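Local coordinates for probable transcriptional repressor protein (Mycobacterium tuberculosis, PDB 4FX0) that probably acts as a redox-sensing, DNA-binding transcriptional repressor of the MarR family, built on a winged helix-turn-helix fold, at residues 34-39 with 103-108; 40-45 with 93-98; 71-76 with 80-85. One frame throughout, in Å; residues are numbered along the deposited sequence.

Contact 1 of 3, residues 34-39 with 103-108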
# COMPACT_ATOMS: atom_id res chain seq x y z
N THR B 34 -2.61 9.51 3.02
CA THR B 34 -2.15 9.88 1.68
C THR B 34 -2.13 11.40 1.52
O THR B 34 -1.18 11.96 0.99
CB THR B 34 -3.04 9.27 0.59
OG1 THR B 34 -4.36 9.80 0.68
CG2 THR B 34 -3.09 7.75 0.73
N GLN B 35 -3.18 12.06 1.99
CA GLN B 35 -3.25 13.52 1.94
C GLN B 35 -2.10 14.13 2.73
O GLN B 35 -1.33 14.93 2.20
CB GLN B 35 -4.59 14.03 2.49
CG GLN B 35 -5.78 13.76 1.58
CD GLN B 35 -7.10 14.02 2.28
OE1 GLN B 35 -7.14 14.50 3.41
NE2 GLN B 35 -8.20 13.69 1.60
N PHE B 36 -1.99 13.75 4.00
CA PHE B 36 -0.87 14.17 4.83
C PHE B 36 0.44 13.97 4.08
O PHE B 36 1.28 14.87 4.04
CB PHE B 36 -0.85 13.37 6.14
CG PHE B 36 0.45 13.45 6.88
CD1 PHE B 36 0.71 14.50 7.75
CD2 PHE B 36 1.42 12.48 6.71
CE1 PHE B 36 1.91 14.57 8.44
CE2 PHE B 36 2.63 12.55 7.39
CZ PHE B 36 2.87 13.60 8.25
N SER B 37 0.60 12.80 3.48
CA SER B 37 1.81 12.48 2.73
C SER B 37 2.09 13.51 1.64
O SER B 37 3.17 14.10 1.60
CB SER B 37 1.71 11.08 2.11
OG SER B 37 1.53 10.09 3.11
N THR B 38 1.12 13.72 0.76
CA THR B 38 1.29 14.65 -0.35
C THR B 38 1.65 16.04 0.16
O THR B 38 2.54 16.70 -0.38
CB THR B 38 0.04 14.72 -1.25
OG1 THR B 38 -1.03 15.35 -0.53
CG2 THR B 38 -0.39 13.33 -1.70
N LEU B 39 0.95 16.48 1.20
CA LEU B 39 1.25 17.77 1.82
C LEU B 39 2.71 17.82 2.22
O LEU B 39 3.46 18.70 1.79
CB LEU B 39 0.37 18.01 3.04
CG LEU B 39 -1.10 18.34 2.79
CD1 LEU B 39 -1.79 18.66 4.10
CD2 LEU B 39 -1.22 19.50 1.82
N ALA B 103 -1.20 24.88 8.08
CA ALA B 103 -1.80 24.69 9.39
C ALA B 103 -2.13 23.22 9.63
O ALA B 103 -1.67 22.63 10.61
CB ALA B 103 -3.06 25.55 9.52
N ALA B 104 -2.92 22.63 8.74
CA ALA B 104 -3.31 21.23 8.87
C ALA B 104 -2.09 20.32 8.99
O ALA B 104 -2.06 19.42 9.83
CB ALA B 104 -4.17 20.80 7.69
N LEU B 105 -1.08 20.56 8.16
CA LEU B 105 0.14 19.78 8.22
C LEU B 105 0.80 19.93 9.58
O LEU B 105 1.13 18.94 10.24
CB LEU B 105 1.11 20.21 7.11
CG LEU B 105 2.45 19.48 7.07
CD1 LEU B 105 2.24 17.98 6.97
CD2 LEU B 105 3.30 19.99 5.91
N GLN B 106 0.99 21.18 10.00
CA GLN B 106 1.60 21.47 11.30
C GLN B 106 0.86 20.74 12.41
O GLN B 106 1.47 20.18 13.33
CB GLN B 106 1.58 22.98 11.56
CG GLN B 106 2.42 23.42 12.75
CD GLN B 106 2.28 24.91 13.03
OE1 GLN B 106 1.59 25.31 13.97
NE2 GLN B 106 2.94 25.73 12.22
N LYS B 107 -0.47 20.73 12.33
CA LYS B 107 -1.31 20.08 13.32
C LYS B 107 -1.22 18.56 13.23
O LYS B 107 -1.30 17.87 14.25
CB LYS B 107 -2.76 20.54 13.17
CG LYS B 107 -3.72 19.92 14.17
CD LYS B 107 -5.07 20.63 14.14
CE LYS B 107 -5.99 20.13 15.24
NZ LYS B 107 -7.24 20.93 15.33
N ALA B 108 -1.06 18.05 12.02
CA ALA B 108 -1.02 16.62 11.78
C ALA B 108 0.30 15.98 12.23
O ALA B 108 0.32 14.85 12.70
CB ALA B 108 -1.28 16.32 10.31
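F36 and L105 meet with their side chains crossing at about a right angle, and A108 completes the patch. CD1 and CE1 of the F36 ring do the touching: CE1 of F36 lies 3.7 Å from CD1 of L105, and CD1 of F36 lies 3.7 Å from CB of A108. Both groups approach the ring obliquely. The same L105 methyl also reaches back to the next turn of the opposing helix, where CB of L39 is 4.4 Å from CD1 of L105, so one L105 methyl touches both F36 and L39, one turn apart. Having CG opposite the backbone N (chi1 164°) sends the F36 ring out toward helix 99-119. No hydrogen bond spans the contact. The local axes lie 10.2 Å apart at an angle of 112°, and the touching residues are F36, L39, L105 and A108. Further out, W112 meets the F36 ring, L26 touches F36 and A108, and F3 of the second subunit packs on F36. Such a junction, between a helix of the winged helix-turn-helix region and the long helix after the wing, is as in the MarR fold, where the latter probably leads into the dimerisation region.

Contact 2 of 3, residues 40-45 with 93-98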
# COMPACT_ATOMS: atom_id res chain seq x y z
N ALA B 40 3.11 16.88 3.07
CA ALA B 40 4.49 16.79 3.53
C ALA B 40 5.46 16.89 2.36
O ALA B 40 6.42 17.66 2.41
CB ALA B 40 4.71 15.49 4.29
N VAL B 41 5.19 16.12 1.31
CA VAL B 41 6.01 16.14 0.11
C VAL B 41 6.12 17.55 -0.46
O VAL B 41 7.21 18.02 -0.79
CB VAL B 41 5.44 15.22 -0.98
CG1 VAL B 41 6.12 15.48 -2.32
CG2 VAL B 41 5.58 13.76 -0.58
N ILE B 42 4.98 18.22 -0.57
CA ILE B 42 4.93 19.57 -1.12
C ILE B 42 5.68 20.56 -0.23
O ILE B 42 6.46 21.38 -0.72
CB ILE B 42 3.47 20.05 -1.31
CG1 ILE B 42 2.75 19.16 -2.32
CG2 ILE B 42 3.44 21.50 -1.76
CD1 ILE B 42 1.29 19.49 -2.50
N SER B 43 5.44 20.48 1.07
CA SER B 43 6.13 21.34 2.03
C SER B 43 7.64 21.13 1.95
O SER B 43 8.42 22.04 2.23
CB SER B 43 5.63 21.07 3.45
OG SER B 43 5.90 19.74 3.85
N LEU B 44 8.03 19.92 1.57
CA LEU B 44 9.45 19.57 1.45
C LEU B 44 10.07 20.16 0.19
O LEU B 44 11.18 20.68 0.22
CB LEU B 44 9.62 18.05 1.41
CG LEU B 44 9.55 17.27 2.72
CD1 LEU B 44 9.51 15.78 2.43
CD2 LEU B 44 10.73 17.62 3.62
N SER B 45 9.34 20.07 -0.92
CA SER B 45 9.92 20.35 -2.23
C SER B 45 9.72 21.78 -2.73
O SER B 45 10.33 22.18 -3.73
CB SER B 45 9.37 19.36 -3.26
OG SER B 45 9.46 18.03 -2.77
N LYS B 93 2.26 20.56 -13.74
CA LYS B 93 1.33 21.34 -12.92
C LYS B 93 1.99 22.05 -11.74
O LYS B 93 2.89 21.51 -11.10
CB LYS B 93 0.18 20.46 -12.43
CG LYS B 93 -1.00 20.40 -13.39
CD LYS B 93 -2.14 19.57 -12.82
CE LYS B 93 -3.30 19.52 -13.79
NZ LYS B 93 -3.65 20.88 -14.29
N ARG B 94 1.52 23.26 -11.47
CA ARG B 94 2.03 24.06 -10.36
C ARG B 94 1.18 23.85 -9.11
O ARG B 94 0.01 24.22 -9.08
CB ARG B 94 2.04 25.54 -10.74
CG ARG B 94 2.53 26.45 -9.63
CD ARG B 94 4.02 26.28 -9.40
NE ARG B 94 4.81 26.85 -10.49
CZ ARG B 94 5.30 28.08 -10.49
NH1 ARG B 94 5.10 28.87 -9.44
NH2 ARG B 94 6.01 28.52 -11.52
N ILE B 95 1.78 23.26 -8.08
CA ILE B 95 1.09 23.02 -6.82
C ILE B 95 1.72 23.82 -5.69
O ILE B 95 2.94 23.84 -5.53
CB ILE B 95 1.07 21.52 -6.45
CG1 ILE B 95 0.53 20.68 -7.62
CG2 ILE B 95 0.23 21.29 -5.21
CD1 ILE B 95 1.61 19.92 -8.36
N GLU B 96 0.88 24.49 -4.90
CA GLU B 96 1.35 25.31 -3.79
C GLU B 96 0.61 25.02 -2.50
O GLU B 96 -0.56 24.64 -2.51
CB GLU B 96 1.22 26.80 -4.12
CG GLU B 96 2.24 27.32 -5.12
CD GLU B 96 2.05 28.78 -5.45
OE1 GLU B 96 0.88 29.23 -5.50
OE2 GLU B 96 3.06 29.48 -5.67
N LEU B 97 1.30 25.19 -1.37
CA LEU B 97 0.67 25.06 -0.07
C LEU B 97 -0.04 26.35 0.32
O LEU B 97 0.54 27.44 0.23
CB LEU B 97 1.69 24.71 1.01
CG LEU B 97 2.00 23.23 1.25
CD1 LEU B 97 2.84 23.08 2.50
CD2 LEU B 97 0.71 22.44 1.38
N THR B 98 -1.29 26.23 0.73
CA THR B 98 -2.02 27.37 1.27
C THR B 98 -1.74 27.45 2.77
O THR B 98 -1.36 26.46 3.39
CB THR B 98 -3.53 27.24 1.04
OG1 THR B 98 -4.01 26.07 1.71
CG2 THR B 98 -3.83 27.14 -0.44
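Helix-on-sheet packing joins I42 and S43, near the C-terminal end of helix 33-45, to I95 and L97 on the central strand of the three-stranded antiparallel sheet. The helix runs almost squarely across the strand, at 96° with 8.4 Å between the local axes, so a single turn of it supplies the contact. I42 splits its work between two branches. Its extended CG1 arm carries CD1 to CG2 of I95, at 3.4 Å, the two isoleucines crossing at about a right angle, while CG2 of I42 rests 3.8 Å from CG of L97. L97 also serves the neighbouring residue, its CD1 lying 3.6 Å from CB of S43. With chi1 at 62°, the S43 hydroxyl turns back onto its own helix and OG donates to A40 O at 2.6 Å, leaving the carbon to face the leucine; A40 O takes L44 N from the same face of its plane. The other side of the strand is polar: R94 forms a salt bridge with D52, and E96 accepts from G50 N. A helix laid over the inner face of the wing strands is the build of a winged helix-turn-helix domain.

Contact 3 of 3, residues 71-76 with 80-85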
# COMPACT_ATOMS: atom_id res chain seq x y z
N ARG B 71 -7.41 12.52 -7.69
CA ARG B 71 -8.69 12.62 -6.99
C ARG B 71 -8.50 13.24 -5.61
O ARG B 71 -9.27 14.10 -5.19
CB ARG B 71 -9.37 11.25 -6.88
CG ARG B 71 -9.63 10.81 -5.45
CD ARG B 71 -10.59 9.63 -5.38
NE ARG B 71 -9.92 8.39 -4.98
CZ ARG B 71 -9.58 7.42 -5.82
NH1 ARG B 71 -9.84 7.53 -7.11
NH2 ARG B 71 -8.98 6.33 -5.36
N ASN B 72 -7.46 12.79 -4.91
CA ASN B 72 -7.15 13.32 -3.60
C ASN B 72 -6.69 14.77 -3.67
O ASN B 72 -7.11 15.61 -2.88
CB ASN B 72 -6.08 12.47 -2.91
CG ASN B 72 -6.68 11.33 -2.11
OD1 ASN B 72 -7.66 11.51 -1.38
ND2 ASN B 72 -6.11 10.14 -2.25
N LEU B 73 -5.83 15.06 -4.64
CA LEU B 73 -5.36 16.42 -4.84
C LEU B 73 -6.55 17.35 -5.08
O LEU B 73 -6.54 18.50 -4.66
CB LEU B 73 -4.40 16.49 -6.02
CG LEU B 73 -3.46 17.70 -6.02
CD1 LEU B 73 -2.64 17.71 -4.74
CD2 LEU B 73 -2.56 17.68 -7.24
N GLU B 74 -7.58 16.83 -5.74
CA GLU B 74 -8.78 17.60 -6.01
C GLU B 74 -9.52 17.94 -4.71
O GLU B 74 -9.80 19.11 -4.44
CB GLU B 74 -9.72 16.86 -6.96
CG GLU B 74 -9.94 17.56 -8.29
CD GLU B 74 -10.32 19.02 -8.13
OE1 GLU B 74 -9.50 19.89 -8.50
OE2 GLU B 74 -11.44 19.31 -7.65
N VAL B 75 -9.83 16.92 -3.92
CA VAL B 75 -10.52 17.13 -2.66
C VAL B 75 -9.70 18.04 -1.76
O VAL B 75 -10.25 18.77 -0.93
CB VAL B 75 -10.84 15.80 -1.93
CG1 VAL B 75 -9.57 15.01 -1.67
CG2 VAL B 75 -11.57 16.07 -0.62
N MET B 76 -8.38 18.01 -1.93
CA MET B 76 -7.48 18.84 -1.13
C MET B 76 -7.53 20.30 -1.56
O MET B 76 -7.68 21.19 -0.72
CB MET B 76 -6.05 18.31 -1.21
CG MET B 76 -5.88 16.90 -0.67
SD MET B 76 -4.20 16.30 -0.85
CE MET B 76 -3.37 17.26 0.41
N GLY B 80 -9.05 23.93 0.10
CA GLY B 80 -8.16 25.06 0.31
C GLY B 80 -6.89 24.72 1.05
O GLY B 80 -6.30 25.58 1.72
N LEU B 81 -6.46 23.47 0.95
CA LEU B 81 -5.20 23.05 1.55
C LEU B 81 -4.06 23.29 0.57
O LEU B 81 -2.95 23.64 0.96
CB LEU B 81 -5.26 21.57 1.93
CG LEU B 81 -6.41 21.15 2.84
CD1 LEU B 81 -6.25 19.69 3.23
CD2 LEU B 81 -6.47 22.03 4.07
N VAL B 82 -4.36 23.09 -0.71
CA VAL B 82 -3.38 23.28 -1.76
C VAL B 82 -3.95 24.15 -2.87
O VAL B 82 -5.16 24.17 -3.09
CB VAL B 82 -2.92 21.93 -2.35
CG1 VAL B 82 -2.23 21.10 -1.29
CG2 VAL B 82 -4.11 21.18 -2.93
N ARG B 83 -3.07 24.86 -3.57
CA ARG B 83 -3.48 25.70 -4.68
C ARG B 83 -2.81 25.17 -5.95
O ARG B 83 -1.59 25.16 -6.06
CB ARG B 83 -3.09 27.15 -4.42
CG ARG B 83 -3.77 28.17 -5.32
CD ARG B 83 -3.52 29.59 -4.83
NE ARG B 83 -2.10 29.86 -4.61
CZ ARG B 83 -1.52 29.87 -3.42
NH1 ARG B 83 -2.23 29.64 -2.32
NH2 ARG B 83 -0.22 30.11 -3.31
N VAL B 84 -3.63 24.71 -6.90
CA VAL B 84 -3.10 24.07 -8.10
C VAL B 84 -3.46 24.81 -9.38
O VAL B 84 -4.62 24.85 -9.79
CB VAL B 84 -3.59 22.61 -8.21
CG1 VAL B 84 -3.10 21.99 -9.52
CG2 VAL B 84 -3.11 21.80 -7.02
N MET B 85 -2.45 25.39 -10.01
CA MET B 85 -2.60 26.05 -11.29
C MET B 85 -1.74 25.32 -12.31
O MET B 85 -1.06 24.35 -11.97
CB MET B 85 -2.16 27.51 -11.18
CG MET B 85 -2.88 28.28 -10.09
SD MET B 85 -4.60 28.58 -10.54
CE MET B 85 -4.37 29.50 -12.06
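M76 loses the most surface here, followed by V82 and L73, and the three meet where helix 66-78 turns back into strand 82-86. One V82 methyl is central: CG2 of V82 sits 3.9 Å from CB of M76 and 4.2 Å from CD1 of L73, so it is lodged between side chains one turn apart. L73 uses both its branches, because CD2 of L73 reaches CG2 of V84 at 4.2 Å; it crosses V82 at about a right angle and V84 more slantingly. Placing CG of L73 opposite the backbone N (chi1 -158°) swings the fork toward the strand. The turn that brings the strand round is a Schellman motif: G80, with a positive phi of 70°, leaves the helical conformation, and L81 N donates to M76 O at 3.1 Å with an N-H...O angle of 165°. In the MarR winged helix this helix is probably the recognition helix, and strand 82-86 opens the wing; the motif joins the two. T38 and L39 of helix 33-45 touch the M76 side chain, and L39 also touches V82.

How the contacts relate
From the N terminus, helix 33-45 comes first and serves twice, its first half in contact 1 and its last turns in contact 2. Contact 1 closes the longest loop, returning only at helix 99-119; contact 2 closes a shorter one at strand 93-97, nested inside it. Contact 3 lies within both, a tight helix-to-strand return with three residues between its segments. None cross. Contacts 1 and 2 abut where L105 meets S43 and L39 meets L97, and contact 1 adjoins contact 3 through M76. Contacts 2 and 3 share the sheet, where R83 and E96 form a salt bridge. Together they tie the probable recognition helix, the wing and the long helix 99-119 to helix 33-45.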